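Local coordinates for protein putative NADH-depentdent flavin oxidoreductase (Cupriavidus metallidurans, PDB 5OCS) that probably uses NADPH and bound FMN to reduce activated carbon-carbon double bonds, as an ene-reductase of the Old Yellow Enzyme family, at residues A88-S93 with G171-E176; A104-S109 with L185-S190; I321-A326 with P331-H336. All blocks are in the same frame, centred on the assembly; numbering follows the deposited sequence.

In the fold
Three contacts sample different parts of one eight-stranded parallel barrel. Contact 1 sits on its flank, partly buried, where the helix 76-92 that precedes strand 96-102 is tied to the turn leading into strand 175-179; its chemistry is ionic. Contact 2, about 28 Å from contact 1 between centres, is buried and joins the loop after strand 96-102 to helix 184-189, which follows strand 175-179; it relies on a neutral amide bonded to backbone. The segments of contacts 1 and 2 alternate along the chain. Contact 3 is local and apolar, packing the last strand, 320-323, against helix 333-341. Contacts 1 and 3 both touch the second subunit; contact 2 does not.

Contact 1: residues A88-S93 with G171-E176; sequences AVRNHS and GIEGIE
Arg90 and Glu173 meet head-on in a salt bridge that uses two nitrogens of the guanidinium but a single carboxylate oxygen. NH1 of Arg90 lies 2.9 Å from OE1 of Glu173, and Arg90 NH2 is just as near to the same oxygen, both bonds being moderately bent. Glu173 OE1 falls in the guanidinium plane, between the two end nitrogens, yet both of them reach it from above one face of the carboxylate, the two flat groups being turned 66° against each other. The same oxygen also accepts from the backbone N of Val97, which gives OE1 a third donor, from strand 96-102; three N-H groups converging on OE1 would be expected to favour the charged form of the acid. Arg90 NH2 has a further, weak bond to the carbonyl O of Gly171 at 2.9 Å, bent to 122°. Gly171 ends helix 150-169 in a Schellman motif, with positive phi, and the chain then turns into strand 175-179 of the TIM barrel. Arg90 sits in the C-terminal part of helix 76-92, the helix before strand 96-102, so the bridge links two successive beta-alpha units on the outside of the barrel. Its chain bends at the CB-CG bond (chi2 -47°) and then runs out extended to the guanidinium. Glu173 comes from the opposite direction, extended beyond CG, and its CG lies 3.7 Å from Arg90 NH2. Packing adds little: the CA of Ile172 rests near the guanidinium edge, 4.3 Å from Arg90 NH2, while the Ile172 side chain points away from Arg90 and packs on Ile99 and Ala167. Nearby, His92 and Asn91 hydrogen-bond to Asp36 of the second subunit.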
loop_
_atom_site.group_PDB
_atom_site.type_symbol
_atom_site.label_atom_id
_atom_site.label_comp_id
_atom_site.label_asym_id
_atom_site.label_seq_id
_atom_site.Cartn_x
_atom_site.Cartn_y
_atom_site.Cartn_z
ATOM N N ALA D 88 12.535 4.842 4.358
ATOM C CA ALA D 88 11.894 3.654 3.801
ATOM C C ALA D 88 11.472 3.920 2.356
ATOM O O ALA D 88 11.653 3.104 1.446
ATOM C CB ALA D 88 10.684 3.324 4.594
ATOM N N VAL D 89 10.872 5.074 2.141
ATOM C CA VAL D 89 10.561 5.472 0.769
ATOM C C VAL D 89 11.788 5.432 -0.127
ATOM O O VAL D 89 11.755 4.842 -1.225
ATOM C CB VAL D 89 9.850 6.824 0.693
ATOM C CG1 VAL D 89 9.794 7.371 -0.741
ATOM C CG2 VAL D 89 8.456 6.719 1.297
ATOM N N ARG D 90 12.869 6.073 0.300
ATOM C CA ARG D 90 14.089 6.085 -0.491
ATOM C C ARG D 90 14.735 4.727 -0.769
ATOM O O ARG D 90 15.359 4.529 -1.830
ATOM C CB ARG D 90 15.133 7.035 0.103
ATOM C CG ARG D 90 14.704 8.481 0.319
ATOM C CD ARG D 90 13.997 9.137 -0.834
ATOM N NE ARG D 90 13.841 10.598 -0.607
ATOM C CZ ARG D 90 13.367 11.428 -1.543
ATOM N NH1 ARG D 90 12.920 10.951 -2.707
ATOM N NH2 ARG D 90 13.323 12.734 -1.308
ATOM N N ASN D 91 14.535 3.792 0.132
ATOM C CA ASN D 91 15.005 2.422 -0.081
ATOM C C ASN D 91 14.301 1.713 -1.193
ATOM O O ASN D 91 14.867 0.780 -1.734
ATOM C CB ASN D 91 14.859 1.614 1.237
ATOM C CG ASN D 91 16.026 1.811 2.159
ATOM O OD1 ASN D 91 17.135 2.096 1.716
ATOM N ND2 ASN D 91 15.800 1.596 3.447
ATOM N N HIS D 92 13.106 2.180 -1.580
ATOM C CA HIS D 92 12.221 1.395 -2.456
ATOM C C HIS D 92 11.678 2.093 -3.689
ATOM O O HIS D 92 11.268 1.405 -4.608
ATOM C CB HIS D 92 11.067 0.836 -1.631
ATOM C CG HIS D 92 11.536 -0.109 -0.593
ATOM N ND1 HIS D 92 12.109 -1.315 -0.931
ATOM C CD2 HIS D 92 11.606 -0.010 0.748
ATOM C CE1 HIS D 92 12.504 -1.918 0.176
ATOM N NE2 HIS D 92 12.204 -1.145 1.207
ATOM N N SER D 93 11.707 3.418 -3.728
ATOM C CA SER D 93 11.024 4.161 -4.781
ATOM C C SER D 93 11.874 5.220 -5.457
ATOM O O SER D 93 12.655 5.891 -4.808
ATOM C CB SER D 93 9.789 4.825 -4.211
ATOM O OG SER D 93 9.204 5.721 -5.148
ATOM N N GLY D 171 15.990 15.915 2.975
ATOM C CA GLY D 171 16.130 15.523 1.599
ATOM C C GLY D 171 14.804 15.611 0.852
ATOM O O GLY D 171 14.702 15.110 -0.265
ATOM N N ILE D 172 13.805 16.327 1.387
ATOM C CA ILE D 172 12.567 16.561 0.615
ATOM C C ILE D 172 12.941 17.452 -0.589
ATOM O O ILE D 172 13.771 18.371 -0.467
ATOM C CB ILE D 172 11.498 17.160 1.519
ATOM C CG1 ILE D 172 11.140 16.146 2.590
ATOM C CG2 ILE D 172 10.285 17.554 0.732
ATOM C CD1 ILE D 172 10.173 16.587 3.646
ATOM N N GLU D 173 12.316 17.188 -1.727
ATOM C CA GLU D 173 12.786 17.702 -3.014
ATOM C C GLU D 173 12.059 18.945 -3.494
ATOM O O GLU D 173 12.424 19.524 -4.527
ATOM C CB GLU D 173 12.675 16.607 -4.035
ATOM C CG GLU D 173 13.696 15.501 -3.783
ATOM C CD GLU D 173 13.356 14.206 -4.487
ATOM O OE1 GLU D 173 12.474 13.481 -4.003
ATOM O OE2 GLU D 173 13.927 13.966 -5.588
ATOM N N GLY D 174 11.043 19.374 -2.754
ATOM C CA GLY D 174 10.269 20.519 -3.139
ATOM C C GLY D 174 9.267 20.899 -2.071
ATOM O O GLY D 174 8.922 20.087 -1.201
ATOM N N ILE D 175 8.797 22.143 -2.137
ATOM C CA ILE D 175 7.814 22.621 -1.149
ATOM C C ILE D 175 6.620 23.270 -1.851
ATOM O O ILE D 175 6.762 24.129 -2.739
ATOM C CB ILE D 175 8.399 23.654 -0.172
ATOM C CG1 ILE D 175 9.418 22.991 0.786
ATOM C CG2 ILE D 175 7.293 24.298 0.692
ATOM C CD1 ILE D 175 10.169 23.963 1.651
ATOM N N GLU D 176 5.437 22.839 -1.461
ATOM C CA GLU D 176 4.195 23.515 -1.834
ATOM C C GLU D 176 3.726 24.345 -0.662
ATOM O O GLU D 176 3.456 23.818 0.432
ATOM C CB GLU D 176 3.132 22.486 -2.217
ATOM C CG GLU D 176 1.761 23.112 -2.475
ATOM C CD GLU D 176 0.790 22.164 -3.143
ATOM O OE1 GLU D 176 1.074 21.704 -4.271
ATOM O OE2 GLU D 176 -0.271 21.904 -2.523
#

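Contact 2: residues A104-S109 with L185-S190; sequences AGRKAS and LHQFLS
Gln187 reaches from helix 184-189 into the turn at Ala104-Lys107 and has the most surface buried by the contact, its flat amide lying along the backbone there. OE1 of Gln187 takes the N-H of Arg106 at 3.0 Å, in a bond that is almost straight at the hydrogen (175°), although the donor stands well to the side of the C=O direction. On the other branch, NE2 of Gln187 donates to the carbonyl O of Ala104, also at 3.0 Å but more bent, at 139°. The two bonds hold the amide from both ends and settle which branch is oxygen and which nitrogen. Ala104 O in turn has a second donor, the N-H of Lys107, arriving from the face of the carbonyl opposite to Gln187 NE2. Gln187 NE2 has another acceptor in its own chain neighbourhood, Gly182 O, just before the helix. Gly105 gives its CA to the amide, 3.6 Å from Gln187 OE1; with positive phi and no side chain, it lets the oxygen come close.

Arg106 covers the amide from another side. Its CG sits between the backbone N and the carbonyl carbon (chi1 75°), which lays the CG methylene 3.6 Å from Gln187 NE2 before the extended chain crosses the glutamine at a slant. The guanidinium finishes at Val136, whose carbonyl accepts from NH1, and CG of Gln187 lies 4.0 Å from Arg106 NE. Ala132 touches both side chains. Lys107 grazes the edge of the contact and sends its NZ to His181 O, with a cation-pi contact to Tyr183. The loop after strand 96-102 and the helix after strand 175-179 are thus joined by a buried, neutral amide that pairs its donor and its acceptor with backbone groups, while the charged ends of Arg106 and Lys107 go to carbonyls elsewhere.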
loop_
_atom_site.group_PDB
_atom_site.type_symbol
_atom_site.label_atom_id
_atom_site.label_comp_id
_atom_site.label_asym_id
_atom_site.label_seq_id
_atom_site.Cartn_x
_atom_site.Cartn_y
_atom_site.Cartn_z
ATOM N N ALA D 104 -3.213 26.542 9.357
ATOM C CA ALA D 104 -4.693 26.544 9.217
ATOM C C ALA D 104 -5.372 27.877 9.574
ATOM O O ALA D 104 -6.522 28.092 9.241
ATOM C CB ALA D 104 -5.302 25.453 10.090
ATOM N N GLY D 105 -4.667 28.746 10.276
ATOM C CA GLY D 105 -5.172 30.072 10.579
ATOM C C GLY D 105 -6.394 29.884 11.452
ATOM O O GLY D 105 -6.381 29.086 12.384
ATOM N N ARG D 106 -7.475 30.604 11.139
ATOM C CA ARG D 106 -8.694 30.479 11.919
ATOM C C ARG D 106 -9.370 29.138 11.865
ATOM O O ARG D 106 -10.278 28.917 12.644
ATOM C CB ARG D 106 -9.718 31.563 11.557
ATOM C CG ARG D 106 -10.414 31.313 10.231
ATOM C CD ARG D 106 -11.090 32.584 9.776
ATOM N NE ARG D 106 -11.801 32.436 8.513
ATOM C CZ ARG D 106 -12.809 33.227 8.111
ATOM N NH1 ARG D 106 -13.278 34.200 8.918
ATOM N NH2 ARG D 106 -13.377 32.999 6.909
ATOM N N LYS D 107 -8.986 28.268 10.930
ATOM C CA LYS D 107 -9.559 26.935 10.826
ATOM C C LYS D 107 -8.824 25.887 11.677
ATOM O O LYS D 107 -9.203 24.689 11.682
ATOM C CB LYS D 107 -9.554 26.505 9.375
ATOM C CG LYS D 107 -10.555 27.240 8.507
ATOM C CD LYS D 107 -10.443 26.635 7.107
ATOM C CE LYS D 107 -11.685 26.830 6.306
ATOM N NZ LYS D 107 -11.659 25.967 5.085
ATOM N N ALA D 108 -7.799 26.326 12.400
ATOM C CA ALA D 108 -7.057 25.461 13.311
ATOM C C ALA D 108 -7.895 24.989 14.497
ATOM O O ALA D 108 -9.067 25.383 14.644
ATOM C CB ALA D 108 -5.796 26.175 13.778
ATOM N N SER D 109 -7.321 24.086 15.287
ATOM C CA SER D 109 -7.924 23.624 16.521
ATOM C C SER D 109 -9.284 23.005 16.235
ATOM O O SER D 109 -10.296 23.343 16.887
ATOM C CB SER D 109 -8.018 24.792 17.532
ATOM O OG SER D 109 -8.457 24.321 18.782
ATOM N N LEU D 185 -3.067 31.553 4.713
ATOM C CA LEU D 185 -2.715 32.398 3.587
ATOM C C LEU D 185 -3.932 32.832 2.769
ATOM O O LEU D 185 -4.061 34.004 2.403
ATOM C CB LEU D 185 -1.644 31.775 2.749
ATOM C CG LEU D 185 -0.244 32.120 3.181
ATOM C CD1 LEU D 185 0.044 32.022 4.665
ATOM C CD2 LEU D 185 0.774 31.321 2.393
ATOM N N HIS D 186 -4.863 31.905 2.563
ATOM C CA HIS D 186 -6.103 32.209 1.846
ATOM C C HIS D 186 -6.939 33.282 2.637
ATOM O O HIS D 186 -7.566 34.163 2.033
ATOM C CB HIS D 186 -6.871 30.911 1.644
ATOM C CG HIS D 186 -8.037 31.008 0.709
ATOM N ND1 HIS D 186 -8.689 29.886 0.236
ATOM C CD2 HIS D 186 -8.677 32.064 0.157
ATOM C CE1 HIS D 186 -9.680 30.243 -0.558
ATOM N NE2 HIS D 186 -9.698 31.564 -0.620
ATOM N N GLN D 187 -6.907 33.197 3.971
ATOM C CA GLN D 187 -7.582 34.155 4.833
ATOM C C GLN D 187 -7.042 35.555 4.573
ATOM O O GLN D 187 -7.818 36.489 4.579
ATOM C CB GLN D 187 -7.432 33.816 6.311
ATOM C CG GLN D 187 -8.199 32.565 6.690
ATOM C CD GLN D 187 -7.675 31.850 7.924
ATOM O OE1 GLN D 187 -7.231 32.493 8.878
ATOM N NE2 GLN D 187 -7.791 30.502 7.942
ATOM N N PHE D 188 -5.733 35.697 4.376
ATOM C CA PHE D 188 -5.156 36.984 4.024
ATOM C C PHE D 188 -5.583 37.411 2.633
ATOM O O PHE D 188 -5.875 38.607 2.414
ATOM C CB PHE D 188 -3.635 37.001 4.137
ATOM C CG PHE D 188 -3.127 37.332 5.514
ATOM C CD1 PHE D 188 -2.979 36.339 6.476
ATOM C CD2 PHE D 188 -2.754 38.629 5.858
ATOM C CE1 PHE D 188 -2.474 36.627 7.730
ATOM C CE2 PHE D 188 -2.244 38.916 7.094
ATOM C CZ PHE D 188 -2.113 37.926 8.058
ATOM N N LEU D 189 -5.615 36.469 1.689
ATOM C CA LEU D 189 -5.985 36.782 0.321
ATOM C C LEU D 189 -7.422 37.311 0.216
ATOM O O LEU D 189 -7.716 38.125 -0.651
ATOM C CB LEU D 189 -5.848 35.592 -0.615
ATOM C CG LEU D 189 -4.393 35.113 -0.781
ATOM C CD1 LEU D 189 -4.369 33.794 -1.505
ATOM C CD2 LEU D 189 -3.550 36.124 -1.533
ATOM N N SER D 190 -8.294 36.780 1.059
ATOM C CA SER D 190 -9.745 36.959 0.892
ATOM C C SER D 190 -10.316 38.097 1.698
ATOM O O SER D 190 -10.194 38.111 2.938
ATOM C CB SER D 190 -10.524 35.678 1.265
ATOM O OG SER D 190 -11.920 35.916 1.118
#

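Contact 3: residues I321-A326 with P331-H336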
loop_
_atom_site.group_PDB
_atom_site.type_symbol
_atom_site.label_atom_id
_atom_site.label_comp_id
_atom_site.label_asym_id
_atom_site.label_seq_id
_atom_site.Cartn_x
_atom_site.Cartn_y
_atom_site.Cartn_z
ATOM N N ILE D 321 -1.332 16.922 -13.299
ATOM C CA ILE D 321 -2.640 16.729 -12.721
ATOM C C ILE D 321 -2.419 16.119 -11.366
ATOM O O ILE D 321 -1.757 15.066 -11.264
ATOM C CB ILE D 321 -3.622 15.889 -13.572
ATOM C CG1 ILE D 321 -4.969 15.652 -12.819
ATOM C CG2 ILE D 321 -3.021 14.557 -14.037
ATOM C CD1 ILE D 321 -6.040 15.038 -13.684
ATOM N N SER D 322 -2.985 16.736 -10.338
ATOM C CA SER D 322 -2.978 16.118 -9.017
ATOM C C SER D 322 -4.241 15.309 -8.761
ATOM O O SER D 322 -5.344 15.737 -9.088
ATOM C CB SER D 322 -2.712 17.147 -7.900
ATOM O OG SER D 322 -3.800 18.039 -7.668
ATOM N N ILE D 323 -4.063 14.126 -8.174
ATOM C CA ILE D 323 -5.159 13.197 -7.956
ATOM C C ILE D 323 -5.214 12.814 -6.497
ATOM O O ILE D 323 -4.185 12.514 -5.904
ATOM C CB ILE D 323 -5.028 11.962 -8.839
ATOM C CG1 ILE D 323 -5.115 12.340 -10.318
ATOM C CG2 ILE D 323 -6.179 11.002 -8.585
ATOM C CD1 ILE D 323 -4.696 11.240 -11.248
ATOM N N ALA D 324 -6.393 12.913 -5.911
ATOM C CA ALA D 324 -6.541 12.692 -4.480
ATOM C C ALA D 324 -7.347 11.396 -4.237
ATOM O O ALA D 324 -6.734 10.347 -4.061
ATOM C CB ALA D 324 -7.115 13.929 -3.821
ATOM N N ARG D 325 -8.684 11.480 -4.159
ATOM C CA ARG D 325 -9.501 10.385 -3.736
ATOM C C ARG D 325 -9.301 9.124 -4.557
ATOM O O ARG D 325 -9.274 8.059 -3.973
ATOM C CB ARG D 325 -10.983 10.782 -3.702
ATOM C CG ARG D 325 -11.256 11.688 -2.522
ATOM C CD ARG D 325 -12.744 11.892 -2.316
ATOM N NE ARG D 325 -12.996 12.725 -1.141
ATOM C CZ ARG D 325 -14.201 12.993 -0.645
ATOM N NH1 ARG D 325 -15.300 12.511 -1.222
ATOM N NH2 ARG D 325 -14.304 13.748 0.449
ATOM N N ALA D 326 -9.144 9.239 -5.873
ATOM C CA ALA D 326 -8.962 8.028 -6.681
ATOM C C ALA D 326 -7.681 7.284 -6.317
ATOM O O ALA D 326 -7.628 6.082 -6.537
ATOM C CB ALA D 326 -9.001 8.302 -8.183
ATOM N N PRO D 331 -4.598 2.796 -5.022
ATOM C CA PRO D 331 -3.223 3.259 -4.926
ATOM C C PRO D 331 -2.341 2.803 -6.056
ATOM O O PRO D 331 -1.225 3.265 -6.150
ATOM C CB PRO D 331 -2.731 2.636 -3.606
ATOM C CG PRO D 331 -3.575 1.448 -3.480
ATOM C CD PRO D 331 -4.923 1.854 -3.957
ATOM N N ARG D 332 -2.845 1.913 -6.918
ATOM C CA ARG D 332 -2.187 1.569 -8.154
ATOM C C ARG D 332 -2.753 2.343 -9.366
ATOM O O ARG D 332 -2.527 1.936 -10.542
ATOM C CB ARG D 332 -2.303 0.064 -8.417
ATOM C CG ARG D 332 -1.857 -0.816 -7.247
ATOM C CD ARG D 332 -0.377 -0.702 -6.915
ATOM N NE ARG D 332 -0.089 -1.856 -6.070
ATOM C CZ ARG D 332 0.098 -1.872 -4.759
ATOM N NH1 ARG D 332 0.283 -0.772 -4.061
ATOM N NH2 ARG D 332 0.192 -3.059 -4.158
ATOM N N TRP D 333 -3.476 3.435 -9.117
ATOM C CA TRP D 333 -4.079 4.214 -10.198
ATOM C C TRP D 333 -3.135 4.495 -11.380
ATOM O O TRP D 333 -3.543 4.298 -12.560
ATOM C CB TRP D 333 -4.680 5.533 -9.665
ATOM C CG TRP D 333 -5.576 6.246 -10.672
ATOM C CD1 TRP D 333 -6.913 6.130 -10.764
ATOM C CD2 TRP D 333 -5.171 7.144 -11.724
ATOM N NE1 TRP D 333 -7.393 6.890 -11.802
ATOM C CE2 TRP D 333 -6.350 7.535 -12.403
ATOM C CE3 TRP D 333 -3.937 7.678 -12.131
ATOM C CZ2 TRP D 333 -6.341 8.417 -13.478
ATOM C CZ3 TRP D 333 -3.920 8.567 -13.224
ATOM C CH2 TRP D 333 -5.133 8.913 -13.878
ATOM N N PRO D 334 -1.874 4.874 -11.119
ATOM C CA PRO D 334 -1.010 5.145 -12.271
ATOM C C PRO D 334 -0.686 3.877 -13.049
ATOM O O PRO D 334 -0.584 3.927 -14.289
ATOM C CB PRO D 334 0.246 5.793 -11.666
ATOM C CG PRO D 334 -0.197 6.259 -10.270
ATOM C CD PRO D 334 -1.217 5.248 -9.844
ATOM N N TRP D 335 -0.576 2.722 -12.380
ATOM C CA TRP D 335 -0.418 1.469 -13.163
ATOM C C TRP D 335 -1.640 1.199 -14.104
ATOM O O TRP D 335 -1.514 0.850 -15.305
ATOM C CB TRP D 335 -0.314 0.265 -12.263
ATOM C CG TRP D 335 0.807 0.232 -11.277
ATOM C CD1 TRP D 335 1.685 1.220 -10.948
ATOM C CD2 TRP D 335 1.098 -0.879 -10.423
ATOM N NE1 TRP D 335 2.552 0.766 -9.970
ATOM C CE2 TRP D 335 2.214 -0.529 -9.651
ATOM C CE3 TRP D 335 0.545 -2.163 -10.289
ATOM C CZ2 TRP D 335 2.761 -1.409 -8.697
ATOM C CZ3 TRP D 335 1.082 -3.019 -9.359
ATOM C CH2 TRP D 335 2.184 -2.635 -8.578
ATOM N N HIS D 336 -2.821 1.383 -13.536
ATOM C CA HIS D 336 -4.087 1.133 -14.231
ATOM C C HIS D 336 -4.276 2.119 -15.357
ATOM O O HIS D 336 -4.702 1.689 -16.463
ATOM C CB HIS D 336 -5.227 1.100 -13.258
ATOM C CG HIS D 336 -5.057 0.047 -12.226
ATOM N ND1 HIS D 336 -5.592 0.143 -10.962
ATOM C CD2 HIS D 336 -4.310 -1.080 -12.241
ATOM C CE1 HIS D 336 -5.249 -0.929 -10.263
ATOM N NE2 HIS D 336 -4.477 -1.695 -11.028
#
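In Trp333, CG stands anti to the backbone N (chi1 -168°), and a chi2 of 94° then turns the indole so that one face looks at strand 320-323. Ile323 answers with CG1 anti to its carbonyl carbon and a chain extended to CD1, which carries the methyl out over the six-membered ring. CD1 of Ile323 lies 3.6 Å from the centroid of that ring in Trp333, 19° off its normal: a CH-pi contact in which a single methyl touches the face, shifted toward the CZ3-CH2 rim. Ile323 CD1 comes as near as 3.4 Å to Trp333 CZ3, and the two side chains cross at about a right angle. Ala326, in the short helix 325-329, meets the pyrrole end, its CB 4.0 Å from Trp333 CD1.

The indole's one polar atom is also taken care of, NE1 donating to the carbonyl O of Thr304 in the loop before helix 306-314. Ala309 of that helix and Ile19 of strand 19-21 pack on the same tryptophan. Across the subunit boundary, Arg332 bonds to Gln44 and Leu328 of the second subunit. The whole is a strand-helix packing on the last beta-alpha unit of a TIM barrel, on a segment that also carries Ala324 and Arg325, two residues of the FMN site.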